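Local coordinates for tubulin-like protein CetZ (Methanosaeta thermophila, PDB 3ZID) that binds GTP and probably hydrolyses it, as a tubulin/FtsZ-family cytoskeletal GTPase thought to take part in the control of cell shape, at residues A[104-109]-A[135-140]. Numbering follows the deposited sequence.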
ATOM      1  N   ASP A 104       5.655  -7.749  16.924  1.00 24.01           N
ATOM      2  CA  ASP A 104       4.653  -8.733  16.575  1.00 24.47           C
ATOM      3  C   ASP A 104       4.041  -8.422  15.203  1.00 21.23           C
ATOM      4  O   ASP A 104       3.529  -9.299  14.523  1.00 19.34           O
ATOM      5  CB  ASP A 104       3.560  -8.729  17.638  1.00 26.70           C
ATOM      6  CG  ASP A 104       4.123  -8.765  19.056  1.00 33.76           C
ATOM      7  OD1 ASP A 104       4.923  -9.680  19.366  1.00 38.21           O
ATOM      8  OD2 ASP A 104       3.767  -7.869  19.853  1.00 32.68           O
ATOM      9  N   LEU A 105       4.087  -7.161  14.813  1.00 18.14           N
ATOM     10  CA  LEU A 105       3.374  -6.710  13.630  1.00 22.34           C
ATOM     11  C   LEU A 105       4.216  -5.664  12.915  1.00 21.34           C
ATOM     12  O   LEU A 105       4.636  -4.675  13.512  1.00 20.27           O
ATOM     13  CB  LEU A 105       2.017  -6.116  14.051  1.00 18.52           C
ATOM     14  CG  LEU A 105       1.130  -5.488  12.979  1.00 14.75           C
ATOM     15  CD1 LEU A 105       0.745  -6.505  11.919  1.00 21.97           C
ATOM     16  CD2 LEU A 105      -0.127  -4.909  13.635  1.00 18.53           C
ATOM     17  N   ILE A 106       4.447  -5.867  11.629  1.00 21.29           N
ATOM     18  CA  ILE A 106       5.299  -4.957  10.874  1.00 20.54           C
ATOM     19  C   ILE A 106       4.589  -4.489   9.623  1.00 22.07           C
ATOM     20  O   ILE A 106       4.115  -5.300   8.823  1.00 24.49           O
ATOM     21  CB  ILE A 106       6.677  -5.626  10.507  1.00 26.82           C
ATOM     22  CG1 ILE A 106       7.367  -6.194  11.765  1.00 26.49           C
ATOM     23  CG2 ILE A 106       7.593  -4.637   9.796  1.00 22.67           C
ATOM     24  CD1 ILE A 106       8.723  -6.922  11.497  1.00 20.16           C
ATOM     25  N   PHE A 107       4.492  -3.178   9.471  1.00 15.23           N
ATOM     26  CA  PHE A 107       3.991  -2.591   8.236  1.00 14.73           C
ATOM     27  C   PHE A 107       5.133  -2.057   7.417  1.00 21.49           C
ATOM     28  O   PHE A 107       5.957  -1.301   7.924  1.00 22.61           O
ATOM     29  CB  PHE A 107       2.979  -1.485   8.525  1.00 13.99           C
ATOM     30  CG  PHE A 107       1.701  -1.992   9.152  1.00 19.06           C
ATOM     31  CD1 PHE A 107       0.758  -2.671   8.389  1.00 19.09           C
ATOM     32  CD2 PHE A 107       1.454  -1.813  10.510  1.00 25.69           C
ATOM     33  CE1 PHE A 107      -0.444  -3.148   8.956  1.00 13.33           C
ATOM     34  CE2 PHE A 107       0.258  -2.267  11.092  1.00 20.03           C
ATOM     35  CZ  PHE A 107      -0.684  -2.953  10.322  1.00 16.03           C
ATOM     36  N   VAL A 108       5.190  -2.479   6.154  1.00 21.60           N
ATOM     37  CA  VAL A 108       6.176  -1.962   5.198  1.00 18.77           C
ATOM     38  C   VAL A 108       5.454  -1.162   4.126  1.00 19.85           C
ATOM     39  O   VAL A 108       4.736  -1.707   3.292  1.00 21.76           O
ATOM     40  CB  VAL A 108       7.014  -3.079   4.559  1.00 16.76           C
ATOM     41  CG1 VAL A 108       8.055  -2.486   3.621  1.00 18.15           C
ATOM     42  CG2 VAL A 108       7.711  -3.894   5.652  1.00 18.65           C
ATOM     43  N   MET A 109       5.641   0.145   4.185  1.00 17.01           N
ATOM     44  CA  MET A 109       4.893   1.066   3.365  1.00 16.72           C
ATOM     45  C   MET A 109       5.759   1.659   2.283  1.00 18.53           C
ATOM     46  O   MET A 109       6.814   2.222   2.559  1.00 16.77           O
ATOM     47  CB  MET A 109       4.321   2.153   4.248  1.00 26.52           C
ATOM     48  CG  MET A 109       3.669   1.572   5.490  1.00 36.03           C
ATOM     49  SD  MET A 109       3.075   2.890   6.543  1.00 34.54           S
ATOM     50  CE  MET A 109       4.593   3.761   6.845  1.00 31.86           C
ATOM     51  N   ALA A 135       6.319 -12.935  13.415  1.00 42.48           N
ATOM     52  CA  ALA A 135       5.677 -11.653  13.114  1.00 38.43           C
ATOM     53  C   ALA A 135       4.685 -11.681  11.954  1.00 34.53           C
ATOM     54  O   ALA A 135       4.828 -12.447  11.005  1.00 37.65           O
ATOM     55  CB  ALA A 135       6.731 -10.585  12.860  1.00 37.21           C
ATOM     56  N   THR A 136       3.683 -10.818  12.043  1.00 25.83           N
ATOM     57  CA  THR A 136       2.778 -10.573  10.943  1.00 24.67           C
ATOM     58  C   THR A 136       3.361  -9.388  10.186  1.00 24.76           C
ATOM     59  O   THR A 136       3.530  -8.300  10.754  1.00 23.68           O
ATOM     60  CB  THR A 136       1.399 -10.228  11.452  1.00 31.69           C
ATOM     61  OG1 THR A 136       0.870 -11.347  12.162  1.00 42.51           O
ATOM     62  CG2 THR A 136       0.469  -9.843  10.288  1.00 28.79           C
ATOM     63  N   ILE A 137       3.722  -9.607   8.926  1.00 26.95           N
ATOM     64  CA  ILE A 137       4.395  -8.579   8.126  1.00 22.70           C
ATOM     65  C   ILE A 137       3.513  -8.201   6.953  1.00 25.65           C
ATOM     66  O   ILE A 137       3.206  -9.041   6.114  1.00 26.01           O
ATOM     67  CB  ILE A 137       5.755  -9.056   7.625  1.00 24.05           C
ATOM     68  CG1 ILE A 137       6.603  -9.541   8.806  1.00 25.39           C
ATOM     69  CG2 ILE A 137       6.463  -7.940   6.864  1.00 26.28           C
ATOM     70  CD1 ILE A 137       8.023  -9.950   8.463  1.00 27.46           C
ATOM     71  N   VAL A 138       3.098  -6.940   6.909  1.00 20.73           N
ATOM     72  CA  VAL A 138       2.096  -6.502   5.948  1.00 22.98           C
ATOM     73  C   VAL A 138       2.594  -5.352   5.084  1.00 22.53           C
ATOM     74  O   VAL A 138       2.795  -4.230   5.564  1.00 20.36           O
ATOM     75  CB  VAL A 138       0.829  -6.036   6.676  1.00 27.27           C
ATOM     76  CG1 VAL A 138      -0.187  -5.472   5.688  1.00 29.74           C
ATOM     77  CG2 VAL A 138       0.235  -7.186   7.497  1.00 26.45           C
ATOM     78  N   PRO A 139       2.820  -5.626   3.795  1.00 19.71           N
ATOM     79  CA  PRO A 139       3.125  -4.478   2.946  1.00 22.96           C
ATOM     80  C   PRO A 139       1.887  -3.629   2.631  1.00 16.35           C
ATOM     81  O   PRO A 139       0.764  -4.127   2.446  1.00 19.66           O
ATOM     82  CB  PRO A 139       3.701  -5.121   1.668  1.00 24.87           C
ATOM     83  CG  PRO A 139       3.213  -6.499   1.671  1.00 24.00           C
ATOM     84  CD  PRO A 139       3.098  -6.905   3.121  1.00 24.43           C
ATOM     85  N   ILE A 140       2.117  -2.321   2.609  1.00 16.95           N
ATOM     86  CA  ILE A 140       1.151  -1.349   2.132  1.00 16.23           C
ATOM     87  C   ILE A 140       1.694  -0.863   0.796  1.00 22.13           C
ATOM     88  O   ILE A 140       2.675  -0.113   0.758  1.00 19.73           O
ATOM     89  CB  ILE A 140       1.053  -0.154   3.081  1.00 16.09           C
ATOM     90  CG1 ILE A 140       0.918  -0.639   4.528  1.00 18.08           C
ATOM     91  CG2 ILE A 140      -0.100   0.753   2.694  1.00 19.87           C
ATOM     92  CD1 ILE A 140      -0.306  -1.473   4.765  1.00 23.19           C
TER
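Strands 105-109 and 136-140 pair in parallel, L105 beside T136 through M109 beside I140, as neighbouring strands of the Rossmann-like sheet in the GTPase domain that CetZ shares with tubulin and FtsZ. They are the two strands of a beta-alpha-beta unit whose crossover helix, 117-131, packs over the face carrying I106, V108 and I137. Five backbone hydrogen bonds join them. D104 O, I106 O and V108 O accept from the amides of T136, V138 and I140; in return I106 N donates to T136 O at 2.7 Å and V108 N to V138 O at 3.0 Å. The bond from V138 N to I106 O is nearly straight at both ends, whereas V108 N sits above the carbonyl plane of V138. The nitrogen of P139 lies on the edge turned away from strand 105-109, so the proline costs this pairing no bond, and P139 CA makes a CH···O contact of 3.2 Å to V108 O. Beyond the pair, the other edge of 105-109 bonds to strand 3-9, and helix 186-210 lies against the face of L105, F107, M109 and I140. M109 reaches close to G13 of the GTP site, placing this end of the pair near the nucleotide. On that same face, L105 CD1 meets T136 CG2 at 3.7 Å, while T136 OG1 turns to K222 NZ. With CG anti to its carbonyl carbon (chi1 -67°), the F107 ring runs alongside V138, its CD1 3.8 Å from V138 CB. I140 CD1 reaches the same ring atom, F107 CD1, at 4.0 Å, and M109 CG rests 3.7 Å from I140 CG1.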